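Local coordinates for protein ribonuclease VapC5 (Mycobacterium tuberculosis, PDB 3DBO) that probably acts as the toxic component of a type II toxin-antitoxin system, a magnesium-dependent PIN-domain ribonuclease with limited activity, seen in complex with its antitoxin VapB5, at residues P20-I31 with L127-F136; M96-L104 with A138-E146. All blocks are in the same frame, centred on the assembly; numbering follows the deposited sequence.

Interaction 1: residues P20-I31 with L127-F136. With NA (sodium ion), chain C; NA (sodium ion), chain D.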
# COMPACT_ATOMS: atom_id res chain seq x y z
N PRO B 20 -4.85 11.92 -10.80
CA PRO B 20 -5.61 10.98 -11.62
C PRO B 20 -6.98 10.75 -11.00
O PRO B 20 -7.22 11.19 -9.87
CB PRO B 20 -4.77 9.70 -11.56
CG PRO B 20 -3.94 9.84 -10.32
CD PRO B 20 -3.64 11.30 -10.23
N ALA B 21 -7.87 10.08 -11.72
CA ALA B 21 -9.21 9.78 -11.22
C ALA B 21 -9.20 8.81 -10.04
O ALA B 21 -9.94 8.98 -9.07
CB ALA B 21 -10.09 9.23 -12.35
N ALA B 22 -8.34 7.79 -10.12
CA ALA B 22 -8.29 6.75 -9.09
C ALA B 22 -6.84 6.35 -8.76
O ALA B 22 -5.92 6.62 -9.53
CB ALA B 22 -9.08 5.54 -9.54
N GLY B 23 -6.66 5.76 -7.59
CA GLY B 23 -5.34 5.26 -7.23
C GLY B 23 -5.40 4.14 -6.20
O GLY B 23 -6.44 3.88 -5.59
N VAL B 24 -4.26 3.49 -6.02
CA VAL B 24 -4.13 2.35 -5.12
C VAL B 24 -3.22 2.69 -3.94
O VAL B 24 -2.04 2.94 -4.14
CB VAL B 24 -3.55 1.13 -5.89
CG1 VAL B 24 -3.35 -0.04 -4.92
CG2 VAL B 24 -4.44 0.76 -7.05
N LEU B 25 -3.78 2.70 -2.73
CA LEU B 25 -3.02 3.00 -1.51
C LEU B 25 -2.15 1.81 -1.13
O LEU B 25 -2.61 0.67 -1.20
CB LEU B 25 -3.99 3.30 -0.36
CG LEU B 25 -5.08 4.33 -0.69
CD1 LEU B 25 -6.18 4.30 0.37
CD2 LEU B 25 -4.43 5.73 -0.84
N ASP B 26 -0.90 2.09 -0.76
CA ASP B 26 -0.02 1.07 -0.21
C ASP B 26 -0.21 1.04 1.31
O ASP B 26 -1.07 1.77 1.83
CB ASP B 26 1.43 1.33 -0.61
CG ASP B 26 2.10 2.39 0.26
OD1 ASP B 26 1.40 3.24 0.83
OD2 ASP B 26 3.35 2.34 0.39
N THR B 27 0.60 0.28 2.03
CA THR B 27 0.43 0.19 3.48
C THR B 27 0.86 1.46 4.23
O THR B 27 0.23 1.84 5.22
CB THR B 27 1.14 -1.06 4.05
OG1 THR B 27 0.72 -2.20 3.28
CG2 THR B 27 0.79 -1.27 5.49
N SER B 28 1.92 2.12 3.74
CA SER B 28 2.49 3.28 4.40
C SER B 28 1.53 4.46 4.60
O SER B 28 1.63 5.20 5.59
CB SER B 28 3.78 3.74 3.67
OG SER B 28 3.46 4.36 2.45
N VAL B 29 0.57 4.64 3.69
CA VAL B 29 -0.44 5.71 3.83
C VAL B 29 -1.29 5.51 5.10
O VAL B 29 -1.77 6.49 5.70
CB VAL B 29 -1.35 5.90 2.58
CG1 VAL B 29 -0.52 6.26 1.35
CG2 VAL B 29 -2.21 4.67 2.32
N PHE B 30 -1.49 4.25 5.52
CA PHE B 30 -2.30 3.94 6.70
C PHE B 30 -1.55 4.17 8.01
O PHE B 30 -2.16 4.21 9.09
CB PHE B 30 -2.84 2.48 6.64
CG PHE B 30 -3.84 2.26 5.57
CD1 PHE B 30 -5.20 2.43 5.84
CD2 PHE B 30 -3.45 1.89 4.28
CE1 PHE B 30 -6.14 2.24 4.85
CE2 PHE B 30 -4.38 1.71 3.29
CZ PHE B 30 -5.74 1.87 3.55
N ILE B 31 -0.23 4.32 7.93
CA ILE B 31 0.61 4.47 9.11
C ILE B 31 0.97 5.95 9.39
O ILE B 31 1.20 6.72 8.45
CB ILE B 31 1.89 3.62 8.98
CG1 ILE B 31 1.53 2.17 8.60
CG2 ILE B 31 2.70 3.63 10.29
CD1 ILE B 31 2.73 1.27 8.30
N LEU B 127 -3.31 1.93 -12.82
CA LEU B 127 -3.55 2.87 -11.73
C LEU B 127 -2.25 3.20 -11.02
O LEU B 127 -1.33 2.36 -10.94
CB LEU B 127 -4.53 2.29 -10.70
CG LEU B 127 -5.94 1.93 -11.17
CD1 LEU B 127 -6.57 1.03 -10.14
CD2 LEU B 127 -6.79 3.16 -11.43
N PRO B 128 -2.14 4.43 -10.50
CA PRO B 128 -0.96 4.81 -9.76
C PRO B 128 -0.95 4.22 -8.35
O PRO B 128 -2.01 4.00 -7.76
CB PRO B 128 -1.08 6.34 -9.69
CG PRO B 128 -2.51 6.61 -9.71
CD PRO B 128 -3.12 5.54 -10.58
N VAL B 129 0.25 4.00 -7.82
CA VAL B 129 0.44 3.66 -6.42
C VAL B 129 0.58 4.95 -5.60
O VAL B 129 1.40 5.82 -5.94
CB VAL B 129 1.73 2.82 -6.21
CG1 VAL B 129 1.94 2.58 -4.71
CG2 VAL B 129 1.66 1.47 -6.96
N ILE B 130 -0.22 5.07 -4.54
CA ILE B 130 -0.16 6.21 -3.62
C ILE B 130 0.62 5.74 -2.42
O ILE B 130 0.22 4.78 -1.74
CB ILE B 130 -1.59 6.69 -3.24
CG1 ILE B 130 -2.51 6.71 -4.47
CG2 ILE B 130 -1.57 8.06 -2.58
CD1 ILE B 130 -1.99 7.53 -5.64
N THR B 131 1.75 6.40 -2.14
CA THR B 131 2.64 5.97 -1.07
C THR B 131 3.15 7.13 -0.23
O THR B 131 3.38 8.24 -0.73
CB THR B 131 3.83 5.06 -1.59
OG1 THR B 131 4.57 4.53 -0.49
CG2 THR B 131 4.79 5.80 -2.51
N GLN B 132 3.35 6.86 1.05
CA GLN B 132 3.93 7.85 1.94
C GLN B 132 5.43 7.61 2.07
O GLN B 132 6.15 8.52 2.48
CB GLN B 132 3.23 7.82 3.32
CG GLN B 132 3.70 8.92 4.23
CD GLN B 132 3.10 8.88 5.62
OE1 GLN B 132 3.19 9.87 6.34
NE2 GLN B 132 2.47 7.76 6.02
N ASP B 133 5.89 6.41 1.72
CA ASP B 133 7.28 6.01 1.97
C ASP B 133 8.10 5.98 0.66
O ASP B 133 7.57 6.33 -0.38
CB ASP B 133 7.35 4.67 2.71
CG ASP B 133 6.92 4.78 4.18
OD1 ASP B 133 6.43 5.85 4.60
OD2 ASP B 133 7.06 3.77 4.92
N ASP B 134 9.36 5.55 0.72
CA ASP B 134 10.28 5.72 -0.42
C ASP B 134 10.65 4.48 -1.23
O ASP B 134 11.63 4.50 -1.98
CB ASP B 134 11.56 6.46 0.03
CG ASP B 134 12.46 5.64 0.97
OD1 ASP B 134 12.10 4.49 1.36
OD2 ASP B 134 13.54 6.17 1.33
N ASP B 135 9.87 3.40 -1.10
CA ASP B 135 10.26 2.11 -1.66
C ASP B 135 10.01 1.95 -3.16
O ASP B 135 10.69 1.16 -3.82
CB ASP B 135 9.58 0.96 -0.92
CG ASP B 135 10.21 -0.41 -1.22
OD1 ASP B 135 11.41 -0.47 -1.56
OD2 ASP B 135 9.50 -1.43 -1.10
N PHE B 136 9.03 2.65 -3.68
CA PHE B 136 8.58 2.39 -5.04
C PHE B 136 9.41 3.15 -6.05
O PHE B 136 9.29 2.95 -7.25
CB PHE B 136 7.11 2.75 -5.15
CG PHE B 136 6.21 1.84 -4.37
CD1 PHE B 136 5.69 0.69 -4.96
CD2 PHE B 136 5.88 2.12 -3.05
CE1 PHE B 136 4.84 -0.14 -4.25
CE2 PHE B 136 5.05 1.27 -2.33
CZ PHE B 136 4.52 0.14 -2.93
NA NA C . -1.81 -2.07 -1.12
NA NA D . 1.27 2.19 -11.53
O HOH W 1 2.82 0.39 -10.17
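Val-24 and Leu-25 pair with Val-129 and Ile-130 as neighbouring parallel strands at the centre of the PIN-domain sheet; Asp-26, predicted to bind magnesium, follows the C-terminal end of strand 22-25. Three backbone bonds join them: Val-24 N to Pro-128 O, Ile-130 N to Val-24 O, and Asp-26 N to Ile-130 O. Beta-branched side chains favour extended backbone, and aliphatic ones fill the buried layers on both faces. On one, Val-24 CG2 meets Leu-127 CD1 at 3.8 Å; on the other, Leu-25 CD2 lies against Ile-130 CB. Leu-25 O binds a sodium ion together with Thr-51 and Thr-54.

Beyond the strands the contact turns polar. Thr-131 OG1 donates to Asp-26 OD2 (2.7 Å) from above the carboxylate plane, and the edge of the Phe-136 ring comes up to the same oxygen. Asp-26 OD1 accepts from Ser-28 OG on its syn lone pair and, in an Asx motif, from Val-29 N at 3.3 Å; with Thr-131 on OD2 these limit the carboxylate's rotation. Ser-28 OG also accepts from Gln-132 N (2.9 Å), so serine links the carboxylate to the backbone after strand 129-131. Gln-132, extended with CG trans to its own N (chi1 -174°), carries its amide to the turn after the first strand: NE2 donates to Ser-28 O at 2.7 Å and to Ile-31 O at 2.9 Å, both acceptors lying in the amide plane.

Interaction 2: residues M96-L104 with A138-E146. With NA (sodium ion), chain D.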
# COMPACT_ATOMS: atom_id res chain seq x y z
N MET B 96 2.38 -8.92 -14.57
CA MET B 96 3.04 -7.65 -14.34
C MET B 96 4.20 -7.79 -13.35
O MET B 96 5.27 -7.21 -13.57
CB MET B 96 2.03 -6.59 -13.83
CG MET B 96 2.64 -5.16 -13.68
SD MET B 96 3.33 -4.48 -15.22
CE MET B 96 1.81 -4.04 -16.05
N TRP B 97 3.99 -8.55 -12.26
CA TRP B 97 5.03 -8.75 -11.25
C TRP B 97 6.29 -9.30 -11.92
O TRP B 97 7.38 -8.83 -11.63
CB TRP B 97 4.56 -9.72 -10.17
CG TRP B 97 5.46 -9.87 -8.96
CD1 TRP B 97 5.38 -9.19 -7.78
CD2 TRP B 97 6.55 -10.78 -8.82
NE1 TRP B 97 6.35 -9.63 -6.91
CE2 TRP B 97 7.09 -10.61 -7.53
CE3 TRP B 97 7.13 -11.74 -9.68
CZ2 TRP B 97 8.17 -11.36 -7.06
CZ3 TRP B 97 8.22 -12.49 -9.20
CH2 TRP B 97 8.72 -12.29 -7.91
N ALA B 98 6.13 -10.28 -12.81
CA ALA B 98 7.28 -10.87 -13.49
C ALA B 98 8.06 -9.82 -14.32
O ALA B 98 9.28 -9.79 -14.28
CB ALA B 98 6.83 -12.06 -14.39
N ARG B 99 7.34 -9.02 -15.11
CA ARG B 99 7.96 -7.97 -15.93
C ARG B 99 8.73 -6.98 -15.04
O ARG B 99 9.89 -6.67 -15.31
CB ARG B 99 6.89 -7.21 -16.74
CG ARG B 99 7.47 -6.18 -17.71
CD ARG B 99 6.46 -5.67 -18.75
NE ARG B 99 7.16 -4.88 -19.76
CZ ARG B 99 6.75 -4.69 -21.02
NH1 ARG B 99 5.62 -5.24 -21.45
NH2 ARG B 99 7.49 -3.95 -21.85
N LEU B 100 8.06 -6.49 -14.00
CA LEU B 100 8.69 -5.52 -13.08
C LEU B 100 9.88 -6.13 -12.34
O LEU B 100 10.92 -5.48 -12.17
CB LEU B 100 7.65 -4.92 -12.11
CG LEU B 100 6.48 -4.17 -12.75
CD1 LEU B 100 5.50 -3.70 -11.66
CD2 LEU B 100 6.96 -3.00 -13.62
N ARG B 101 9.75 -7.39 -11.92
CA ARG B 101 10.84 -8.10 -11.25
C ARG B 101 12.09 -8.24 -12.13
O ARG B 101 13.21 -8.04 -11.65
CB ARG B 101 10.38 -9.49 -10.75
CG ARG B 101 11.44 -10.23 -9.92
CD ARG B 101 11.75 -9.50 -8.63
NE ARG B 101 13.01 -9.92 -8.01
CZ ARG B 101 14.20 -9.35 -8.25
NH1 ARG B 101 14.32 -8.37 -9.12
NH2 ARG B 101 15.28 -9.78 -7.60
N ILE B 102 11.91 -8.59 -13.40
CA ILE B 102 13.09 -8.70 -14.27
C ILE B 102 13.70 -7.31 -14.56
O ILE B 102 14.92 -7.16 -14.55
CB ILE B 102 12.75 -9.46 -15.59
CG1 ILE B 102 12.73 -10.95 -15.33
CG2 ILE B 102 13.84 -9.29 -16.65
CD1 ILE B 102 14.11 -11.51 -15.18
N HIS B 103 12.84 -6.31 -14.74
CA HIS B 103 13.29 -4.92 -14.88
C HIS B 103 14.26 -4.55 -13.74
O HIS B 103 15.39 -4.09 -13.99
CB HIS B 103 12.08 -3.98 -14.94
CG HIS B 103 12.43 -2.54 -15.15
ND1 HIS B 103 12.92 -2.06 -16.34
CD2 HIS B 103 12.36 -1.47 -14.32
CE1 HIS B 103 13.14 -0.76 -16.24
NE2 HIS B 103 12.81 -0.38 -15.02
N LEU B 104 13.85 -4.82 -12.50
CA LEU B 104 14.71 -4.58 -11.33
C LEU B 104 16.00 -5.41 -11.32
O LEU B 104 17.07 -4.89 -10.98
CB LEU B 104 13.93 -4.79 -10.03
CG LEU B 104 12.83 -3.76 -9.74
CD1 LEU B 104 11.83 -4.35 -8.70
CD2 LEU B 104 13.43 -2.43 -9.28
N ALA B 138 12.43 2.94 -7.01
CA ALA B 138 13.23 2.14 -7.93
C ALA B 138 12.53 1.78 -9.24
O ALA B 138 13.18 1.40 -10.20
CB ALA B 138 13.69 0.88 -7.24
N LEU B 139 11.21 1.86 -9.26
CA LEU B 139 10.40 1.47 -10.42
C LEU B 139 10.02 2.63 -11.35
O LEU B 139 9.37 2.42 -12.38
CB LEU B 139 9.13 0.79 -9.93
CG LEU B 139 9.31 -0.60 -9.33
CD1 LEU B 139 8.06 -1.02 -8.58
CD2 LEU B 139 9.58 -1.57 -10.47
N ASP B 140 10.41 3.86 -10.99
CA ASP B 140 9.99 5.01 -11.78
C ASP B 140 10.37 4.87 -13.25
O ASP B 140 11.52 4.59 -13.57
CB ASP B 140 10.61 6.31 -11.21
CG ASP B 140 9.96 6.76 -9.90
OD1 ASP B 140 8.78 6.42 -9.64
OD2 ASP B 140 10.65 7.46 -9.15
N GLY B 141 9.39 5.04 -14.12
CA GLY B 141 9.62 4.96 -15.57
C GLY B 141 9.30 3.61 -16.18
O GLY B 141 9.19 3.50 -17.40
N ALA B 142 9.19 2.57 -15.37
CA ALA B 142 8.74 1.26 -15.90
C ALA B 142 7.35 1.39 -16.52
O ALA B 142 6.54 2.17 -16.08
CB ALA B 142 8.78 0.20 -14.80
N ALA B 143 7.07 0.66 -17.60
CA ALA B 143 5.75 0.80 -18.20
C ALA B 143 4.62 0.45 -17.22
O ALA B 143 4.74 -0.46 -16.38
CB ALA B 143 5.61 0.02 -19.54
N SER B 144 3.56 1.23 -17.34
CA SER B 144 2.39 1.18 -16.51
C SER B 144 2.62 1.61 -15.05
O SER B 144 1.65 1.67 -14.31
CB SER B 144 1.69 -0.19 -16.59
OG SER B 144 1.44 -0.47 -17.96
N VAL B 145 3.86 1.93 -14.67
CA VAL B 145 4.16 2.35 -13.27
C VAL B 145 4.01 3.88 -13.12
O VAL B 145 4.62 4.63 -13.87
CB VAL B 145 5.56 1.87 -12.78
CG1 VAL B 145 5.93 2.48 -11.39
CG2 VAL B 145 5.57 0.30 -12.70
N GLU B 146 3.17 4.32 -12.18
CA GLU B 146 3.16 5.74 -11.78
C GLU B 146 3.12 5.75 -10.25
O GLU B 146 2.27 5.09 -9.65
CB GLU B 146 1.90 6.40 -12.38
CG GLU B 146 1.52 7.84 -11.95
CD GLU B 146 0.12 8.28 -12.43
OE1 GLU B 146 -0.52 7.57 -13.23
OE2 GLU B 146 -0.37 9.35 -12.01
NA NA D . 1.27 2.19 -11.53
O HOH W 2 12.80 2.20 -14.17
O HOH W 1 2.82 0.39 -10.17
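The helix 91-107 of the PIN domain packs here against the loop that leads from strand 129-131 to the edge strand 147-149, and the contact is almost wholly apolar. Leu-100, Leu-104 and His-103 lie on the side of the helix that looks at the loop, with Met-96 one turn earlier. Leu-100 is central: its CD2 methyl touches Val-145 CG2 at 3.7 Å and Ala-142 CB at 3.9 Å, while its CB rests near Leu-139 CD2. A turn later, Leu-104 crosses Leu-139 at about a right angle, with CG and CD1 both meeting the CD2 methyl of Leu-139 at 4.0 Å; its own CD2 reaches Ala-138 CB. Leucine suits these buried places because its two methyls can serve different neighbours, and the small Ala-138 and Ala-142 let the loop backbone come close to the helix.

At the N-terminal end of the helical segment the Met-96 chain is bent at chi2 (59°) and chi3 (76°), which brings CE to Ser-144 CB at 3.9 Å. Farther along, the imidazole of His-103 meets Ala-142 CB obliquely, and a water lying in the ring plane at its edge links NE2 (2.7 Å) to Asp-140 O, to which it donates. This water gives a polar bridge across a contact otherwise made of apolar groups.

The loop keeps its shape through two consecutive type II turns, Leu-139 to Ala-142 and Ala-142 to Val-145. Gly-141, with a positive phi of 97°, fits the third position of the first; Ser-144, also at positive phi, takes that position in the second and gives its carbonyl O to a sodium ion shared with Leu-127 O. The whole is a helix packed on two consecutive type II beta turns, which lead the chain to edge strand 147-149 of the parallel PIN-domain sheet.

In the fold
From the N terminus, strand 22-25 and the turn after it run first, and interaction 1 closes a long loop when 127-136 returns beside them, with all four helices lying in between. Helix 91-107 belongs to that intervening chain, and interaction 2 closes a shorter loop from it to 138-146, past the end of interaction 1. The segments therefore alternate, and the two contacts cross. They also meet directly: Val-129 N lies 2.9 Å from Glu-146 O, a probable hydrogen bond that leads into the edge strand 147-149, and one sodium ion is bound in both. Together they tie the central strands to the sheet's edge and to helix 91-107.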